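Local coordinates for protein guanylate kinase (Coxiella burnetii, PDB 3TR0) that catalyses the ATP-dependent phosphorylation of GMP to GDP, releasing ADP, and so probably serves the recycling of GMP and, indirectly, of cGMP, at residues N8-S13 with S185-Q190; T41-P44 with G48-E51; T61-M66 with E80-T85; I104-A109 with M158-E163. All blocks are in the same frame, centred on the assembly; numbering follows the deposited sequence.

Interaction 1 (N8-S13 with S185-Q190)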
# COMPACT_ATOMS: atom_id res chain seq x y z
N ASN A 8 11.33 6.30 4.17
CA ASN A 8 10.22 6.60 5.06
C ASN A 8 10.40 5.87 6.38
O ASN A 8 11.25 4.98 6.50
CB ASN A 8 8.91 6.17 4.39
CG ASN A 8 7.70 6.92 4.94
OD1 ASN A 8 7.79 7.64 5.93
ND2 ASN A 8 6.56 6.74 4.29
N LEU A 9 9.62 6.26 7.37
CA LEU A 9 9.56 5.55 8.64
C LEU A 9 8.34 4.63 8.65
O LEU A 9 7.25 5.03 8.26
CB LEU A 9 9.47 6.54 9.80
CG LEU A 9 10.58 7.59 9.89
CD1 LEU A 9 10.33 8.51 11.08
CD2 LEU A 9 11.94 6.91 10.01
N PHE A 10 8.54 3.40 9.11
CA PHE A 10 7.45 2.45 9.22
C PHE A 10 7.30 2.04 10.67
O PHE A 10 8.14 1.33 11.21
CB PHE A 10 7.71 1.23 8.34
CG PHE A 10 7.67 1.53 6.87
CD1 PHE A 10 6.48 1.47 6.17
CD2 PHE A 10 8.82 1.90 6.19
CE1 PHE A 10 6.44 1.75 4.82
CE2 PHE A 10 8.79 2.18 4.84
CZ PHE A 10 7.59 2.12 4.16
N ILE A 11 6.23 2.53 11.30
CA ILE A 11 5.99 2.28 12.71
C ILE A 11 5.26 0.96 12.87
O ILE A 11 4.25 0.73 12.21
CB ILE A 11 5.12 3.40 13.33
CG1 ILE A 11 5.80 4.76 13.16
CG2 ILE A 11 4.84 3.13 14.80
CD1 ILE A 11 4.86 5.94 13.28
N ILE A 12 5.78 0.09 13.73
CA ILE A 12 5.13 -1.18 14.02
C ILE A 12 4.78 -1.23 15.49
O ILE A 12 5.66 -1.17 16.35
CB ILE A 12 6.06 -2.36 13.73
CG1 ILE A 12 6.78 -2.18 12.39
CG2 ILE A 12 5.27 -3.66 13.74
CD1 ILE A 12 5.86 -2.24 11.20
N SER A 13 3.49 -1.34 15.80
CA SER A 13 3.04 -1.41 17.19
C SER A 13 2.18 -2.64 17.43
O SER A 13 1.50 -3.12 16.53
CB SER A 13 2.28 -0.15 17.59
OG SER A 13 3.05 1.02 17.36
N SER A 185 6.23 -2.55 0.36
CA SER A 185 6.43 -2.58 -1.09
C SER A 185 5.53 -1.57 -1.80
O SER A 185 5.95 -0.91 -2.75
CB SER A 185 6.20 -3.99 -1.64
OG SER A 185 7.18 -4.89 -1.15
N ALA A 186 4.28 -1.46 -1.35
CA ALA A 186 3.33 -0.51 -1.93
C ALA A 186 3.76 0.93 -1.66
O ALA A 186 3.62 1.79 -2.53
CB ALA A 186 1.92 -0.76 -1.40
N GLU A 187 4.25 1.20 -0.45
CA GLU A 187 4.71 2.54 -0.11
C GLU A 187 5.80 2.97 -1.09
O GLU A 187 5.85 4.13 -1.51
CB GLU A 187 5.26 2.58 1.32
CG GLU A 187 5.56 3.99 1.83
CD GLU A 187 6.93 4.51 1.42
OE1 GLU A 187 7.75 3.74 0.87
OE2 GLU A 187 7.18 5.72 1.64
N ARG A 188 6.66 2.03 -1.45
CA ARG A 188 7.80 2.33 -2.31
C ARG A 188 7.40 2.54 -3.76
O ARG A 188 8.23 2.89 -4.59
CB ARG A 188 8.83 1.21 -2.22
CG ARG A 188 9.52 1.11 -0.86
CD ARG A 188 10.31 -0.18 -0.75
NE ARG A 188 11.28 -0.14 0.35
CZ ARG A 188 12.12 -1.12 0.64
NH1 ARG A 188 12.11 -2.24 -0.07
NH2 ARG A 188 12.97 -1.00 1.65
N LEU A 189 6.12 2.31 -4.05
CA LEU A 189 5.60 2.53 -5.40
C LEU A 189 4.75 3.80 -5.46
O LEU A 189 4.20 4.12 -6.51
CB LEU A 189 4.75 1.34 -5.86
CG LEU A 189 5.44 -0.02 -5.98
CD1 LEU A 189 4.42 -1.15 -6.05
CD2 LEU A 189 6.36 -0.07 -7.18
N GLN A 190 4.64 4.50 -4.34
CA GLN A 190 3.88 5.75 -4.30
C GLN A 190 4.50 6.79 -5.23
O GLN A 190 5.72 6.82 -5.41
CB GLN A 190 3.84 6.31 -2.88
CG GLN A 190 3.03 5.47 -1.91
CD GLN A 190 3.04 6.03 -0.51
OE1 GLN A 190 3.66 7.07 -0.24
NE2 GLN A 190 2.35 5.35 0.40

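Interaction 2 (T41-P44 with G48-E51). With 5GP (guanosine-5'-monophosphate), chain D; SO4 (sulfate ion), chain C.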
# COMPACT_ATOMS: atom_id res chain seq x y z
N THR A 41 16.67 1.65 26.30
CA THR A 41 15.68 1.34 27.33
C THR A 41 16.32 1.23 28.71
O THR A 41 17.48 0.85 28.85
CB THR A 41 14.94 0.03 27.02
OG1 THR A 41 13.88 -0.15 27.97
CG2 THR A 41 15.88 -1.15 27.10
N THR A 42 15.55 1.58 29.74
CA THR A 42 15.98 1.42 31.12
C THR A 42 15.45 0.10 31.66
O THR A 42 15.78 -0.30 32.77
CB THR A 42 15.48 2.56 32.01
OG1 THR A 42 14.04 2.57 32.01
CG2 THR A 42 15.99 3.90 31.52
N ARG A 43 14.62 -0.57 30.86
CA ARG A 43 14.09 -1.87 31.24
C ARG A 43 15.27 -2.81 31.49
O ARG A 43 16.17 -2.91 30.67
CB ARG A 43 13.17 -2.41 30.14
CG ARG A 43 12.33 -3.60 30.57
CD ARG A 43 12.97 -4.91 30.16
NE ARG A 43 12.76 -5.21 28.75
CZ ARG A 43 13.55 -5.98 28.02
NH1 ARG A 43 14.63 -6.53 28.56
NH2 ARG A 43 13.26 -6.20 26.74
N PRO A 44 15.27 -3.49 32.65
CA PRO A 44 16.43 -4.31 32.99
C PRO A 44 16.76 -5.34 31.90
O PRO A 44 15.85 -5.96 31.35
CB PRO A 44 16.01 -5.01 34.29
CG PRO A 44 14.51 -4.93 34.30
CD PRO A 44 14.18 -3.64 33.62
N GLY A 48 19.26 -13.72 27.99
CA GLY A 48 18.97 -13.91 26.58
C GLY A 48 19.16 -12.64 25.77
O GLY A 48 19.49 -12.70 24.59
N ASP A 49 18.95 -11.49 26.41
CA ASP A 49 19.11 -10.20 25.74
C ASP A 49 20.56 -9.93 25.38
O ASP A 49 21.47 -10.30 26.13
CB ASP A 49 18.57 -9.07 26.61
CG ASP A 49 17.06 -9.05 26.69
OD1 ASP A 49 16.40 -9.64 25.80
OD2 ASP A 49 16.52 -8.44 27.64
N GLN A 50 20.77 -9.27 24.25
CA GLN A 50 22.11 -8.91 23.80
C GLN A 50 22.22 -7.41 23.56
O GLN A 50 21.44 -6.83 22.80
CB GLN A 50 22.48 -9.67 22.53
CG GLN A 50 22.59 -11.17 22.70
CD GLN A 50 22.97 -11.87 21.41
OE1 GLN A 50 24.10 -11.77 20.95
NE2 GLN A 50 22.01 -12.58 20.82
N GLU A 51 23.20 -6.77 24.20
CA GLU A 51 23.45 -5.35 24.01
C GLU A 51 23.66 -5.02 22.53
O GLU A 51 24.46 -5.67 21.85
CB GLU A 51 24.67 -4.91 24.82
CG GLU A 51 25.19 -3.53 24.46
CD GLU A 51 24.28 -2.41 24.95
OE1 GLU A 51 23.38 -2.69 25.76
OE2 GLU A 51 24.47 -1.26 24.51
P 5GP D . 9.81 -4.94 26.03
O1P 5GP D . 10.98 -5.42 25.20
O2P 5GP D . 10.09 -4.39 27.41
O3P 5GP D . 8.79 -6.05 26.10
O5' 5GP D . 8.98 -3.87 25.19
C5' 5GP D . 7.98 -3.07 25.81
C4' 5GP D . 7.26 -2.23 24.80
O4' 5GP D . 7.87 -0.93 24.72
C3' 5GP D . 7.31 -2.73 23.36
O3' 5GP D . 6.36 -3.76 23.11
C2' 5GP D . 7.07 -1.47 22.54
O2' 5GP D . 5.68 -1.22 22.41
C1' 5GP D . 7.67 -0.38 23.44
N9 5GP D . 8.96 0.12 22.94
C8 5GP D . 10.11 -0.54 22.73
N7 5GP D . 11.04 0.35 22.28
C5 5GP D . 10.44 1.56 22.21
C6 5GP D . 10.85 2.84 21.83
O6 5GP D . 12.02 3.05 21.43
N1 5GP D . 9.98 3.85 21.89
C2 5GP D . 8.72 3.66 22.31
N2 5GP D . 7.84 4.69 22.37
N3 5GP D . 8.29 2.44 22.68
C4 5GP D . 9.14 1.40 22.64
S SO4 C . 25.91 -9.42 25.45
O1 SO4 C . 26.27 -9.61 24.05
O2 SO4 C . 24.74 -10.24 25.77
O3 SO4 C . 27.02 -9.83 26.30
O4 SO4 C . 25.60 -8.01 25.70
O HOH W 1 14.69 -7.76 24.85

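Interaction 3 (T61-M66 with E80-T85). With 5GP (guanosine-5'-monophosphate), chain D.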
# COMPACT_ATOMS: atom_id res chain seq x y z
N THR A 61 19.64 7.31 34.77
CA THR A 61 20.48 8.49 34.72
C THR A 61 20.89 8.80 33.29
O THR A 61 20.75 9.93 32.82
CB THR A 61 21.75 8.32 35.58
OG1 THR A 61 21.37 8.07 36.94
CG2 THR A 61 22.62 9.57 35.51
N ARG A 62 21.38 7.79 32.59
CA ARG A 62 21.72 7.91 31.18
C ARG A 62 20.51 8.29 30.32
O ARG A 62 20.59 9.17 29.47
CB ARG A 62 22.33 6.61 30.66
CG ARG A 62 23.83 6.63 30.53
CD ARG A 62 24.37 5.26 30.16
NE ARG A 62 24.21 4.30 31.25
CZ ARG A 62 24.61 3.04 31.19
NH1 ARG A 62 25.20 2.58 30.09
NH2 ARG A 62 24.43 2.23 32.23
N PHE A 63 19.38 7.62 30.55
CA PHE A 63 18.19 7.85 29.74
C PHE A 63 17.65 9.26 29.95
O PHE A 63 17.33 9.97 29.00
CB PHE A 63 17.10 6.83 30.05
CG PHE A 63 16.03 6.74 29.00
CD1 PHE A 63 15.06 7.72 28.91
CD2 PHE A 63 16.01 5.68 28.11
CE1 PHE A 63 14.08 7.64 27.94
CE2 PHE A 63 15.02 5.60 27.14
CZ PHE A 63 14.06 6.59 27.05
N GLN A 64 17.57 9.68 31.22
CA GLN A 64 17.07 11.01 31.54
C GLN A 64 17.96 12.06 30.89
O GLN A 64 17.48 13.06 30.36
CB GLN A 64 17.01 11.21 33.05
CG GLN A 64 16.52 12.59 33.47
CD GLN A 64 15.10 12.87 33.02
OE1 GLN A 64 14.74 14.01 32.74
NE2 GLN A 64 14.28 11.83 32.96
N ALA A 65 19.27 11.83 30.95
CA ALA A 65 20.23 12.70 30.27
C ALA A 65 19.84 12.87 28.81
O ALA A 65 19.65 13.99 28.33
CB ALA A 65 21.63 12.14 30.40
N MSE A 66 19.71 11.75 28.10
CA MSE A 66 19.34 11.78 26.68
C MSE A 66 18.05 12.56 26.43
O MSE A 66 17.95 13.29 25.44
CB MSE A 66 19.21 10.35 26.13
CG MSE A 66 20.50 9.79 25.54
SE MSE A 66 20.56 7.83 25.54
CE MSE A 66 22.26 7.59 24.62
N GLU A 80 6.42 1.60 33.81
CA GLU A 80 7.40 2.22 34.70
C GLU A 80 8.85 2.14 34.22
O GLU A 80 9.77 2.33 35.00
CB GLU A 80 7.28 1.63 36.11
CG GLU A 80 5.91 1.81 36.74
CD GLU A 80 5.89 1.40 38.20
OE1 GLU A 80 6.82 1.79 38.93
OE2 GLU A 80 4.95 0.69 38.60
N ARG A 81 9.04 1.85 32.94
CA ARG A 81 10.37 1.85 32.35
C ARG A 81 10.40 2.81 31.16
O ARG A 81 9.36 3.21 30.65
CB ARG A 81 10.78 0.44 31.90
CG ARG A 81 10.82 -0.58 33.03
CD ARG A 81 11.91 -0.27 34.04
NE ARG A 81 11.97 -1.29 35.09
CZ ARG A 81 12.85 -1.29 36.08
NH1 ARG A 81 13.77 -0.34 36.16
NH2 ARG A 81 12.82 -2.26 36.99
N HIS A 82 11.60 3.17 30.73
CA HIS A 82 11.76 4.16 29.67
C HIS A 82 12.31 3.53 28.41
O HIS A 82 13.20 2.68 28.46
CB HIS A 82 12.66 5.30 30.14
CG HIS A 82 12.09 6.09 31.27
ND1 HIS A 82 11.03 6.95 31.12
CD2 HIS A 82 12.43 6.14 32.58
CE1 HIS A 82 10.74 7.50 32.28
NE2 HIS A 82 11.57 7.02 33.19
N TYR A 83 11.75 3.95 27.28
CA TYR A 83 12.18 3.50 25.96
C TYR A 83 12.23 4.70 25.01
O TYR A 83 11.38 5.59 25.07
CB TYR A 83 11.18 2.50 25.38
CG TYR A 83 10.90 1.28 26.24
CD1 TYR A 83 11.41 0.04 25.89
CD2 TYR A 83 10.12 1.37 27.38
CE1 TYR A 83 11.15 -1.08 26.66
CE2 TYR A 83 9.85 0.26 28.16
CZ TYR A 83 10.37 -0.96 27.79
OH TYR A 83 10.11 -2.07 28.56
N GLY A 84 13.22 4.72 24.12
CA GLY A 84 13.31 5.81 23.17
C GLY A 84 14.05 5.46 21.89
O GLY A 84 14.84 4.52 21.86
N THR A 85 13.78 6.23 20.84
CA THR A 85 14.43 6.07 19.56
C THR A 85 15.50 7.14 19.38
O THR A 85 15.18 8.32 19.27
CB THR A 85 13.43 6.18 18.39
OG1 THR A 85 12.46 5.14 18.49
CG2 THR A 85 14.14 6.08 17.05
P 5GP D . 9.81 -4.94 26.03
O1P 5GP D . 10.98 -5.42 25.20
O2P 5GP D . 10.09 -4.39 27.41
O3P 5GP D . 8.79 -6.05 26.10
O5' 5GP D . 8.98 -3.87 25.19
C5' 5GP D . 7.98 -3.07 25.81
C4' 5GP D . 7.26 -2.23 24.80
O4' 5GP D . 7.87 -0.93 24.72
C3' 5GP D . 7.31 -2.73 23.36
O3' 5GP D . 6.36 -3.76 23.11
C2' 5GP D . 7.07 -1.47 22.54
O2' 5GP D . 5.68 -1.22 22.41
C1' 5GP D . 7.67 -0.38 23.44
N9 5GP D . 8.96 0.12 22.94
C8 5GP D . 10.11 -0.54 22.73
N7 5GP D . 11.04 0.35 22.28
C5 5GP D . 10.44 1.56 22.21
C6 5GP D . 10.85 2.84 21.83
O6 5GP D . 12.02 3.05 21.43
N1 5GP D . 9.98 3.85 21.89
C2 5GP D . 8.72 3.66 22.31
N2 5GP D . 7.84 4.69 22.37
N3 5GP D . 8.29 2.44 22.68
C4 5GP D . 9.14 1.40 22.64

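Interaction 4 (I104-A109 with M158-E163). With 5GP (guanosine-5'-monophosphate), chain D.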
# COMPACT_ATOMS: atom_id res chain seq x y z
N ILE A 104 7.76 0.57 18.19
CA ILE A 104 7.48 1.46 19.31
C ILE A 104 6.02 1.38 19.71
O ILE A 104 5.20 0.87 18.95
CB ILE A 104 7.85 2.92 18.96
CG1 ILE A 104 7.08 3.39 17.73
CG2 ILE A 104 9.35 3.05 18.72
CD1 ILE A 104 7.39 4.81 17.31
N ASP A 105 5.68 1.87 20.90
CA ASP A 105 4.31 1.77 21.39
C ASP A 105 3.45 2.88 20.82
O ASP A 105 3.91 3.68 20.00
CB ASP A 105 4.26 1.78 22.93
CG ASP A 105 4.32 3.18 23.51
OD1 ASP A 105 5.01 4.04 22.95
OD2 ASP A 105 3.67 3.42 24.55
N TRP A 106 2.19 2.93 21.25
CA TRP A 106 1.24 3.89 20.68
C TRP A 106 1.61 5.34 21.00
O TRP A 106 1.34 6.24 20.20
CB TRP A 106 -0.20 3.58 21.12
CG TRP A 106 -0.46 3.78 22.59
CD1 TRP A 106 -0.45 2.82 23.56
CD2 TRP A 106 -0.79 5.01 23.24
NE1 TRP A 106 -0.75 3.38 24.78
CE2 TRP A 106 -0.95 4.72 24.62
CE3 TRP A 106 -0.94 6.33 22.81
CZ2 TRP A 106 -1.27 5.70 25.55
CZ3 TRP A 106 -1.26 7.30 23.74
CH2 TRP A 106 -1.42 6.98 25.10
N GLN A 107 2.23 5.56 22.16
CA GLN A 107 2.67 6.89 22.55
C GLN A 107 3.77 7.38 21.62
O GLN A 107 3.75 8.51 21.16
CB GLN A 107 3.20 6.89 23.98
CG GLN A 107 2.20 6.40 25.01
CD GLN A 107 2.81 6.32 26.40
OE1 GLN A 107 2.65 7.23 27.21
NE2 GLN A 107 3.50 5.22 26.67
N GLY A 108 4.74 6.51 21.36
CA GLY A 108 5.81 6.84 20.44
C GLY A 108 5.29 7.09 19.04
O GLY A 108 5.76 7.99 18.34
N ALA A 109 4.31 6.29 18.63
CA ALA A 109 3.70 6.44 17.31
C ALA A 109 3.13 7.84 17.12
O ALA A 109 3.36 8.48 16.09
CB ALA A 109 2.62 5.39 17.10
N MSE A 158 -4.20 -2.09 22.63
CA MSE A 158 -5.02 -2.47 21.48
C MSE A 158 -6.17 -1.50 21.21
O MSE A 158 -6.62 -1.36 20.08
CB MSE A 158 -5.53 -3.90 21.62
CG MSE A 158 -4.58 -4.93 21.01
SE MSE A 158 -5.18 -6.75 21.27
CE MSE A 158 -5.19 -6.80 23.22
N ALA A 159 -6.64 -0.82 22.26
CA ALA A 159 -7.69 0.18 22.09
C ALA A 159 -7.23 1.33 21.21
O ALA A 159 -8.04 2.11 20.71
CB ALA A 159 -8.15 0.69 23.44
N HIS A 160 -5.92 1.45 21.03
CA HIS A 160 -5.35 2.52 20.21
C HIS A 160 -5.18 2.14 18.73
O HIS A 160 -4.58 2.90 17.97
CB HIS A 160 -3.99 2.97 20.76
CG HIS A 160 -4.09 3.71 22.06
ND1 HIS A 160 -4.33 5.07 22.13
CD2 HIS A 160 -3.99 3.28 23.34
CE1 HIS A 160 -4.37 5.44 23.40
NE2 HIS A 160 -4.16 4.38 24.15
N TYR A 161 -5.71 0.99 18.34
CA TYR A 161 -5.50 0.50 16.97
C TYR A 161 -6.07 1.45 15.92
O TYR A 161 -5.63 1.43 14.77
CB TYR A 161 -6.12 -0.89 16.79
CG TYR A 161 -7.62 -0.86 16.56
CD1 TYR A 161 -8.50 -0.95 17.63
CD2 TYR A 161 -8.15 -0.73 15.28
CE1 TYR A 161 -9.87 -0.92 17.43
CE2 TYR A 161 -9.52 -0.70 15.08
CZ TYR A 161 -10.37 -0.79 16.16
OH TYR A 161 -11.74 -0.77 15.98
N LYS A 162 -7.03 2.27 16.32
CA LYS A 162 -7.68 3.20 15.39
C LYS A 162 -6.77 4.32 14.91
O LYS A 162 -7.11 5.04 13.98
CB LYS A 162 -8.92 3.82 16.04
CG LYS A 162 -10.04 2.83 16.32
CD LYS A 162 -11.16 3.50 17.09
CE LYS A 162 -12.29 2.53 17.37
NZ LYS A 162 -12.97 2.10 16.12
N GLU A 163 -5.61 4.46 15.54
CA GLU A 163 -4.67 5.52 15.19
C GLU A 163 -3.71 5.07 14.09
O GLU A 163 -2.87 5.84 13.63
CB GLU A 163 -3.91 5.97 16.44
CG GLU A 163 -4.84 6.51 17.52
CD GLU A 163 -4.16 6.69 18.86
OE1 GLU A 163 -2.92 6.82 18.90
OE2 GLU A 163 -4.88 6.71 19.88
P 5GP D . 9.81 -4.94 26.03
O1P 5GP D . 10.98 -5.42 25.20
O2P 5GP D . 10.09 -4.39 27.41
O3P 5GP D . 8.79 -6.05 26.10
O5' 5GP D . 8.98 -3.87 25.19
C5' 5GP D . 7.98 -3.07 25.81
C4' 5GP D . 7.26 -2.23 24.80
O4' 5GP D . 7.87 -0.93 24.72
C3' 5GP D . 7.31 -2.73 23.36
O3' 5GP D . 6.36 -3.76 23.11
C2' 5GP D . 7.07 -1.47 22.54
O2' 5GP D . 5.68 -1.22 22.41
C1' 5GP D . 7.67 -0.38 23.44
N9 5GP D . 8.96 0.12 22.94
C8 5GP D . 10.11 -0.54 22.73
N7 5GP D . 11.04 0.35 22.28
C5 5GP D . 10.44 1.56 22.21
C6 5GP D . 10.85 2.84 21.83
O6 5GP D . 12.02 3.05 21.43
N1 5GP D . 9.98 3.85 21.89
C2 5GP D . 8.72 3.66 22.31
N2 5GP D . 7.84 4.69 22.37
N3 5GP D . 8.29 2.44 22.68
C4 5GP D . 9.14 1.40 22.64
O HOH W 2 -0.48 5.86 18.14

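Interaction 1 (N8-S13 with S185-Q190)
With CG anti to the backbone N in both residues (chi1 -171° in Glu187), and with the glutamate chain bent at chi2, the amide of Asn8 and the carboxylate of Glu187 are brought together within the P-loop NTPase core. Here Asn8, just before strand 9-13, and Phe10 within it meet the C-terminal part of helix 173-187; the strand is the middle one of the five-stranded parallel sheet. Asn8 ND2 donates to Glu187 OE2 over 2.9 Å, reaching the oxygen from above the carboxylate plane; the amide and carboxylate planes are 50° apart. The other end of the amide is occupied as well: Asn8 OD1 accepts from Leu9 N at 2.7 Å, and ND2 has a further acceptor in Pro118 O, which together should fix the amide's rotation. All three touching residues are buried, and the hydrogen bond gives the enclosed carboxylate a polar partner. Phe10, two residues along from Asn8, turns its ring to the same glutamate, with the ring and carboxylate planes 84° apart. Around this point Leu120 packs on both Phe10 and Glu187. The glutamate methylenes lie against the far end of the phenylalanine, where Phe10 CZ comes within 3.6 Å of Glu187 CG.

Interaction 2 (T41-P44 with G48-E51)
Arg43 reaches from the turn after strand 40-41 to Asp49 by a chain that sets out from CB pointing away from its own backbone N (chi1 -167°) and then bends at chi2 and chi3. Its CG and CD pass near the GMP phosphate, each 4.0 Å from 5GP O2P, and the polar atoms follow in order. Arg43 NE donates to 5GP O2P at 3.1 Å, and NH2 to 5GP O1P at 2.9 Å, two nearly straight bonds that seat the phosphate at the guanidinium edge. NH2 also gives a bond to a water, which in turn donates to Asp49 OD1. At the tip, Arg43 NH1 forms a salt bridge of 2.8 Å with Asp49 OD2; this oxygen lies in the guanidinium plane, and NH1 meets it on the syn side, somewhat out of the carboxylate plane. NH1 has a second acceptor in Pro44 O, 3.1 Å away. Asp49 is positioned in turn by Arg46 N, which bonds to OD2. Thr41 OG1 accepts from Arg43 N, an ST turn that shapes the backbone where the arginine begins. The guanidinium is thus shared between two anions, the substrate phosphate and a carboxylate. The bonds should fix its rotation and direct two N-H groups at the phosphate, with Asp49 acting as a second-shell residue behind a first-shell phosphate ligand.

Interaction 3 (T61-M66 with E80-T85)
Phe63 is the residue of helix 61-66 that carries this contact, and its ring meets strand 81-85 in two different ways. A chi1 of -163° swings the phenyl out from the helix toward the strand. His82 CB sits over the centre of one ring face, a CH-pi contact with 3.5 Å from CB to the centroid of the Phe63 ring. The imidazole beyond it is displaced so far that little of one ring lies over the other: the Phe63 and His82 rings are inclined by 29°, their centroids 5.3 Å apart. The leading edge of the phenyl instead points at the strand backbone, where Phe63 CZ lies 3.3 Å from Tyr83 C and 3.6 Å from Gly84 N. This edge packs directly on the backbone at Gly84, which has no side chain.

These elements belong to the GMP-binding region of the guanylate kinase fold, in which helix 60-69 packs on a four-stranded mixed sheet. Phe63 also stacks with Phe72 of strand 72-78. Farther along the helix, selenomethionine Met66 packs on Phe72 and on His40. The strand's other side serves the ligand: Tyr83, whose CB points away from the helix, donates its OH to 5GP O2P at 2.6 Å, and the ribose O4' lies over the centre of one face of the Tyr83 ring. Tyr83 CB packs against the guanine, 3.4 Å from 5GP C5.

Interaction 4 (I104-A109 with M158-E163)
Trp106 and His160 stack face to face, the imidazole lying on the five-membered ring of the indole with centroids 3.6 Å apart and planes inclined by only 10°. The nearest approach is Trp106 CE2 to His160 NE2, 3.3 Å, and CE1 of the histidine reaches on over the six-membered ring. Trp106 holds CG between its backbone N and carbonyl carbon (chi1 67°), an orientation that turns the indole toward the 158-163 loop. The opposite face of the indole is covered by Gln107 CG.

The imidazole is held in its turn. His160 ND1 donates almost straight to Glu163 OE2 over 2.8 Å, close to the ring plane but from above the carboxylate. Glu163 has further ties: OE2 makes a salt bridge with Arg110, while a water donates both to OE1 and to Trp106 O, closing a second bridge between the segments.

Behind Trp106 lies the nucleotide. Asp105 is the N-cap of helix 106-115, its OD1 accepting from Gly108 N at 2.9 Å and also from 5GP N2 at 3.0 Å; its OD2 takes a bond from Gln107 NE2 by the syn lone pair. Ile104 CG2 packs 3.3 Å from 5GP N1. The helix start therefore joins a surface aromatic stack to the guanine-recognition site of a guanylate kinase, where a capping aspartate reads the exocyclic amino group of the base.

Interactions 2, 3 and 4 each touch the bound GMP: Arg43 of 41-44 binds the phosphate, 80-85 lines phosphate, ribose and base, and 104-109 reads the guanine. Interactions 2 and 3 adjoin directly, with Thr42 OG1 2.8 Å from His82 N and Thr41 OG1 2.9 Å from His82 O, probable hydrogen bonds between the loop and its neighbouring strand. Interactions 3 and 4 meet by packing of Thr85 on Ile104. Interaction 1 lies on the other side of the chain's centre from 2 and 3, about 27 Å from each by centres, yet Ser13 OG hydrogen-bonds Ile104 O at 2.7 Å, which ties its strand to interaction 4. In sequence, interaction 1 encloses the other three.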